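PDB 5MPT: citrinin polyketide synthase from Monascus purpureus, which builds the keto-aldehyde precursor of the mycotoxin citrinin from malonyl-CoA units, the part described here being its C-methyltransferase domain. Local coordinates for residues 28-42 against 364-376. Numbering follows the deposited sequence. Where two conformers were deposited one is given.
Sequences TDDFILNGQLGTYYN and WTEGTRPEANIQR. With EDO (1,2-ethanediol), chain C.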
loop_
_atom_site.group_PDB
_atom_site.type_symbol
_atom_site.label_atom_id
_atom_site.label_comp_id
_atom_site.label_asym_id
_atom_site.label_seq_id
_atom_site.Cartn_x
_atom_site.Cartn_y
_atom_site.Cartn_z
ATOM N N THR A 28 16.148 8.775 3.811
ATOM C CA THR A 28 15.335 7.564 3.647
ATOM C C THR A 28 15.875 6.383 4.463
ATOM O O THR A 28 15.128 5.759 5.220
ATOM C CB THR A 28 15.215 7.182 2.156
ATOM O OG1 THR A 28 14.651 8.274 1.423
ATOM C CG2 THR A 28 14.300 5.983 1.963
ATOM N N ASP A 29 17.164 6.068 4.318
ATOM C CA ASP A 29 17.770 4.957 5.057
ATOM C C ASP A 29 17.713 5.180 6.560
ATOM O O ASP A 29 17.521 4.234 7.333
ATOM C CB ASP A 29 19.209 4.765 4.630
ATOM C CG ASP A 29 19.347 4.148 3.272
ATOM O OD1 ASP A 29 18.470 3.354 2.889
ATOM O OD2 ASP A 29 20.355 4.415 2.591
ATOM N N ASP A 30 17.840 6.435 6.986
ATOM C CA ASP A 30 17.673 6.767 8.394
ATOM C C ASP A 30 16.276 6.444 8.884
ATOM O O ASP A 30 16.114 5.971 10.013
ATOM C CB ASP A 30 17.939 8.255 8.649
ATOM C CG ASP A 30 19.387 8.687 8.344
ATOM O OD1 ASP A 30 20.315 8.224 9.027
ATOM O OD2 ASP A 30 19.590 9.544 7.454
ATOM N N PHE A 31 15.239 6.760 8.085
ATOM C CA PHE A 31 13.881 6.438 8.520
ATOM C C PHE A 31 13.665 4.931 8.592
ATOM O O PHE A 31 13.009 4.449 9.516
ATOM C CB PHE A 31 12.824 7.097 7.599
ATOM C CG PHE A 31 12.604 8.543 7.904
ATOM C CD1 PHE A 31 11.742 8.915 8.916
ATOM C CD2 PHE A 31 13.360 9.503 7.295
ATOM C CE1 PHE A 31 11.593 10.186 9.260
ATOM C CE2 PHE A 31 13.195 10.822 7.631
ATOM C CZ PHE A 31 12.307 11.155 8.620
ATOM N N ILE A 32 14.257 4.181 7.657
ATOM C CA ILE A 32 14.128 2.728 7.633
ATOM C C ILE A 32 14.747 2.119 8.889
ATOM O O ILE A 32 14.150 1.261 9.550
ATOM C CB ILE A 32 14.775 2.193 6.340
ATOM C CG1 ILE A 32 13.906 2.561 5.136
ATOM C CG2 ILE A 32 14.985 0.677 6.408
ATOM C CD1 ILE A 32 14.615 2.380 3.832
ATOM N N LEU A 33 15.957 2.560 9.244
ATOM C CA LEU A 33 16.607 2.044 10.444
ATOM C C LEU A 33 15.853 2.456 11.707
ATOM O O LEU A 33 15.580 1.622 12.580
ATOM C CB LEU A 33 18.056 2.526 10.501
ATOM C CG LEU A 33 18.908 1.969 11.647
ATOM C CD1 LEU A 33 19.183 0.493 11.565
ATOM C CD2 LEU A 33 20.216 2.791 11.670
ATOM N N ASN A 34 15.540 3.744 11.841
ATOM C CA ASN A 34 14.871 4.225 13.045
ATOM C C ASN A 34 13.531 3.547 13.250
ATOM O O ASN A 34 13.140 3.228 14.382
ATOM C CB ASN A 34 14.701 5.738 12.959
ATOM C CG ASN A 34 13.602 6.248 13.868
ATOM O OD1 ASN A 34 12.425 6.306 13.479
ATOM N ND2 ASN A 34 13.976 6.622 15.091
ATOM N N GLY A 35 12.806 3.346 12.176
ATOM C CA GLY A 35 11.494 2.749 12.243
ATOM C C GLY A 35 11.473 1.260 12.366
ATOM O O GLY A 35 10.383 0.703 12.286
ATOM N N GLN A 36 12.626 0.629 12.572
ATOM C CA GLN A 36 12.735 -0.795 12.842
ATOM C C GLN A 36 12.378 -1.658 11.628
ATOM O O GLN A 36 11.943 -2.802 11.779
ATOM C CB GLN A 36 11.882 -1.183 14.057
ATOM C CG GLN A 36 12.266 -0.419 15.323
ATOM C CD GLN A 36 13.768 -0.479 15.617
ATOM O OE1 GLN A 36 14.308 -1.546 15.859
ATOM N NE2 GLN A 36 14.450 0.683 15.569
ATOM N N LEU A 37 12.626 -1.130 10.430
ATOM C CA LEU A 37 12.511 -1.839 9.168
ATOM C C LEU A 37 13.861 -2.293 8.608
ATOM O O LEU A 37 13.905 -2.891 7.536
ATOM C CB LEU A 37 11.790 -0.934 8.143
ATOM C CG LEU A 37 11.057 -1.668 7.000
ATOM C CD1 LEU A 37 9.901 -2.492 7.535
ATOM C CD2 LEU A 37 10.615 -0.599 5.983
ATOM N N GLY A 38 14.969 -2.046 9.303
ATOM C CA GLY A 38 16.248 -2.333 8.678
ATOM C C GLY A 38 16.650 -3.790 8.582
ATOM O O GLY A 38 17.657 -4.083 7.937
ATOM N N THR A 39 15.866 -4.723 9.107
ATOM C CA THR A 39 16.101 -6.135 8.838
ATOM C C THR A 39 14.958 -6.748 8.074
ATOM O O THR A 39 14.915 -7.977 7.943
ATOM C CB THR A 39 16.293 -6.921 10.127
ATOM O OG1 THR A 39 15.140 -6.762 10.959
ATOM C CG2 THR A 39 17.523 -6.431 10.868
ATOM N N TYR A 40 14.034 -5.938 7.563
ATOM C CA TYR A 40 12.780 -6.501 7.065
ATOM C C TYR A 40 12.991 -7.344 5.813
ATOM O O TYR A 40 12.466 -8.460 5.714
ATOM C CB TYR A 40 11.786 -5.376 6.798
ATOM C CG TYR A 40 10.325 -5.823 6.668
ATOM C CD1 TYR A 40 9.543 -6.042 7.802
ATOM C CD2 TYR A 40 9.713 -5.965 5.427
ATOM C CE1 TYR A 40 8.230 -6.446 7.704
ATOM C CE2 TYR A 40 8.369 -6.347 5.326
ATOM C CZ TYR A 40 7.636 -6.545 6.466
ATOM O OH TYR A 40 6.331 -6.902 6.391
ATOM N N TYR A 41 13.723 -6.822 4.826
ATOM C CA TYR A 41 13.868 -7.561 3.572
ATOM C C TYR A 41 14.615 -8.869 3.783
ATOM O O TYR A 41 14.198 -9.928 3.286
ATOM C CB TYR A 41 14.586 -6.697 2.537
ATOM C CG TYR A 41 14.723 -7.328 1.168
ATOM C CD1 TYR A 41 13.689 -7.254 0.240
ATOM C CD2 TYR A 41 15.882 -7.997 0.802
ATOM C CE1 TYR A 41 13.808 -7.834 -1.017
ATOM C CE2 TYR A 41 16.005 -8.585 -0.452
ATOM C CZ TYR A 41 14.967 -8.498 -1.353
ATOM O OH TYR A 41 15.102 -9.079 -2.591
ATOM N N ASN A 42 15.703 -8.837 4.536
ATOM C CA ASN A 42 16.549 -10.018 4.655
ATOM C C ASN A 42 16.161 -10.951 5.784
ATOM O O ASN A 42 16.517 -12.128 5.730
ATOM C CB ASN A 42 18.004 -9.582 4.837
ATOM C CG ASN A 42 18.587 -9.004 3.564
ATOM O OD1 ASN A 42 18.324 -9.496 2.469
ATOM N ND2 ASN A 42 19.381 -7.951 3.700
ATOM N N TRP A 364 11.515 10.886 -6.149
ATOM C CA TRP A 364 11.078 9.893 -5.169
ATOM C C TRP A 364 12.204 9.551 -4.214
ATOM O O TRP A 364 13.372 9.836 -4.475
ATOM C CB TRP A 364 10.561 8.607 -5.813
ATOM C CG TRP A 364 11.498 7.979 -6.794
ATOM C CD1 TRP A 364 12.512 7.097 -6.531
ATOM C CD2 TRP A 364 11.489 8.173 -8.205
ATOM N NE1 TRP A 364 13.145 6.749 -7.698
ATOM C CE2 TRP A 364 12.527 7.392 -8.742
ATOM C CE3 TRP A 364 10.708 8.953 -9.073
ATOM C CZ2 TRP A 364 12.799 7.359 -10.107
ATOM C CZ3 TRP A 364 10.984 8.918 -10.416
ATOM C CH2 TRP A 364 12.018 8.124 -10.921
ATOM N N THR A 365 11.816 8.973 -3.078
ATOM C CA THR A 365 12.767 8.535 -2.070
ATOM C C THR A 365 13.573 7.363 -2.587
ATOM O O THR A 365 13.069 6.521 -3.349
ATOM C CB THR A 365 12.044 8.127 -0.790
ATOM O OG1 THR A 365 11.028 7.170 -1.114
ATOM C CG2 THR A 365 11.381 9.336 -0.150
ATOM N N GLU A 366 14.830 7.308 -2.141
ATOM C CA GLU A 366 15.725 6.215 -2.459
ATOM C C GLU A 366 16.752 6.097 -1.351
ATOM O O GLU A 366 16.978 7.035 -0.574
ATOM C CB GLU A 366 16.399 6.409 -3.819
ATOM C CG GLU A 366 17.123 7.683 -4.051
ATOM C CD GLU A 366 17.348 7.903 -5.546
ATOM O OE1 GLU A 366 16.993 7.000 -6.344
ATOM O OE2 GLU A 366 17.877 8.965 -5.925
ATOM N N GLY A 367 17.382 4.934 -1.310
ATOM C CA GLY A 367 18.425 4.669 -0.335
ATOM C C GLY A 367 19.245 3.454 -0.704
ATOM O O GLY A 367 18.995 2.776 -1.701
ATOM N N THR A 368 20.224 3.159 0.152
ATOM C CA THR A 368 21.064 1.978 -0.029
ATOM C C THR A 368 20.477 0.727 0.610
ATOM O O THR A 368 20.788 -0.392 0.169
ATOM C CB THR A 368 22.462 2.237 0.547
ATOM O OG1 THR A 368 22.369 2.370 1.969
ATOM C CG2 THR A 368 23.056 3.506 -0.043
ATOM N N ARG A 369 19.636 0.874 1.625
ATOM C CA ARG A 369 18.992 -0.288 2.202
ATOM C C ARG A 369 17.993 -0.901 1.218
ATOM O O ARG A 369 17.335 -0.180 0.459
ATOM C CB ARG A 369 18.298 0.102 3.508
ATOM C CG ARG A 369 19.283 0.511 4.597
ATOM C CD ARG A 369 18.557 0.941 5.869
ATOM N NE ARG A 369 19.538 1.320 6.884
ATOM C CZ ARG A 369 20.133 0.450 7.698
ATOM N NH1 ARG A 369 19.831 -0.851 7.603
ATOM N NH2 ARG A 369 21.024 0.865 8.598
ATOM N N PRO A 370 17.880 -2.227 1.186
ATOM C CA PRO A 370 16.957 -2.867 0.234
ATOM C C PRO A 370 15.516 -2.440 0.426
ATOM O O PRO A 370 14.764 -2.403 -0.548
ATOM C CB PRO A 370 17.164 -4.365 0.511
ATOM C CG PRO A 370 17.762 -4.436 1.904
ATOM C CD PRO A 370 18.600 -3.212 2.011
ATOM N N GLU A 371 15.114 -2.109 1.658
ATOM C CA GLU A 371 13.747 -1.702 1.924
ATOM C C GLU A 371 13.407 -0.394 1.243
ATOM O O GLU A 371 12.235 -0.136 0.987
ATOM C CB GLU A 371 13.528 -1.580 3.427
ATOM C CG GLU A 371 13.690 -2.874 4.200
ATOM C CD GLU A 371 15.124 -3.258 4.560
ATOM O OE1 GLU A 371 16.074 -2.415 4.508
ATOM O OE2 GLU A 371 15.305 -4.435 4.963
ATOM N N ALA A 372 14.407 0.455 0.974
ATOM C CA ALA A 372 14.169 1.702 0.249
ATOM C C ALA A 372 13.579 1.468 -1.134
ATOM O O ALA A 372 13.080 2.415 -1.726
ATOM C CB ALA A 372 15.477 2.510 0.143
ATOM N N ASN A 373 13.589 0.232 -1.645
ATOM C CA ASN A 373 12.962 -0.089 -2.921
ATOM C C ASN A 373 11.559 -0.652 -2.760
ATOM O O ASN A 373 10.819 -0.755 -3.759
ATOM C CB ASN A 373 13.823 -1.084 -3.708
ATOM C CG ASN A 373 15.198 -0.540 -4.018
ATOM O OD1 ASN A 373 15.346 0.611 -4.423
ATOM N ND2 ASN A 373 16.227 -1.360 -3.795
ATOM N N ILE A 374 11.126 -0.930 -1.533
ATOM C CA ILE A 374 9.842 -1.620 -1.366
ATOM C C ILE A 374 8.682 -0.648 -1.501
ATOM O O ILE A 374 7.696 -0.936 -2.193
ATOM C CB ILE A 374 9.784 -2.367 -0.023
ATOM C CG1 ILE A 374 10.882 -3.431 0.041
ATOM C CG2 ILE A 374 8.417 -2.992 0.176
ATOM C CD1 ILE A 374 11.078 -3.999 1.439
ATOM N N GLN A 375 8.741 0.468 -0.782
ATOM C CA GLN A 375 7.833 1.587 -0.969
ATOM C C GLN A 375 8.646 2.839 -1.174
ATOM O O GLN A 375 9.804 2.938 -0.770
ATOM C CB GLN A 375 6.903 1.804 0.223
ATOM C CG GLN A 375 6.279 0.506 0.717
ATOM C CD GLN A 375 4.869 0.690 1.160
ATOM O OE1 GLN A 375 3.991 0.990 0.343
ATOM N NE2 GLN A 375 4.617 0.545 2.436
ATOM N N ARG A 376 7.990 3.822 -1.772
ATOM C CA ARG A 376 8.582 5.118 -1.994
ATOM C C ARG A 376 7.546 6.192 -1.747
ATOM O O ARG A 376 6.353 6.003 -2.011
ATOM C CB ARG A 376 9.113 5.256 -3.409
ATOM C CG ARG A 376 10.177 4.278 -3.752
ATOM C CD ARG A 376 10.827 4.614 -5.059
ATOM N NE ARG A 376 11.572 3.478 -5.550
ATOM C CZ ARG A 376 12.841 3.206 -5.259
ATOM N NH1 ARG A 376 13.568 4.021 -4.477
ATOM N NH2 ARG A 376 13.383 2.089 -5.754
HETATM C C1 EDO C . 14.053 -4.533 13.955
HETATM O O1 EDO C . 15.146 -5.091 13.226
HETATM C C2 EDO C . 12.922 -5.548 14.009
HETATM O O2 EDO C . 12.811 -6.196 12.730
HETATM O O HOH W 1 20.793 3.799 7.907
HETATM O O HOH W 2 19.008 7.485 2.118
HETATM O O HOH W 3 18.256 -2.619 5.896
HETATM O O HOH W 4 17.035 -6.449 5.354
#
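In the C-methyltransferase domain, the connection between the two last strands of the central sheet, 361-364 and 375-381, packs against an N-terminal helix and the turn after it, with carboxylates reaching across in both senses, Asp29 to two backbone N-H groups and Glu371 to one. The two oxygens of the Asp29 carboxylate suit two successive amides of the connection: OD2 accepts Thr368 N at 2.7 Å through its syn lone pair, and OD1 accepts Arg369 N at 3.0 Å from above the carboxylate plane. In one of two conformers, Thr368 OG1 also donates to Asp29 OD2, 50° out of that plane, so this bond is less certain. Gly367, lacking a side chain, passes close by, its CA 3.5 Å from Asp29 OD1.

Arg369 extends from CG to NE along helix 28-34. Its CD lies on Ile32 CG2, and Leu33 covers one face of the guanidinium with CB and CD1, while waters sit at the edge in plane. One water, held by Arg369 NH1, donates to Gly38 O and Glu371 OE1; the nearby guanidinium probably helps offset the glutamate's charge.

A Schellman motif with Gln36 at C-prime ends helix 28-34, and the type I turn Leu37-Tyr40 leads into helix 40-62. Glu371 belongs to the 3-10 turn 370-373; its chain bends at chi2 (83°), bringing OE2 to the first turn of that helix, where the anti lone pair takes Tyr41 N at 2.9 Å, nearly straight (168°). Such helix-start amides suit a carboxylate. Apolar contacts flank both acids: small Ala372 admits Ile32 CD1 to 3.8 Å from its CB, and Tyr41 CD2 rests 3.9 Å from Pro370 CB, with Ile374 CD1 at the ring edge.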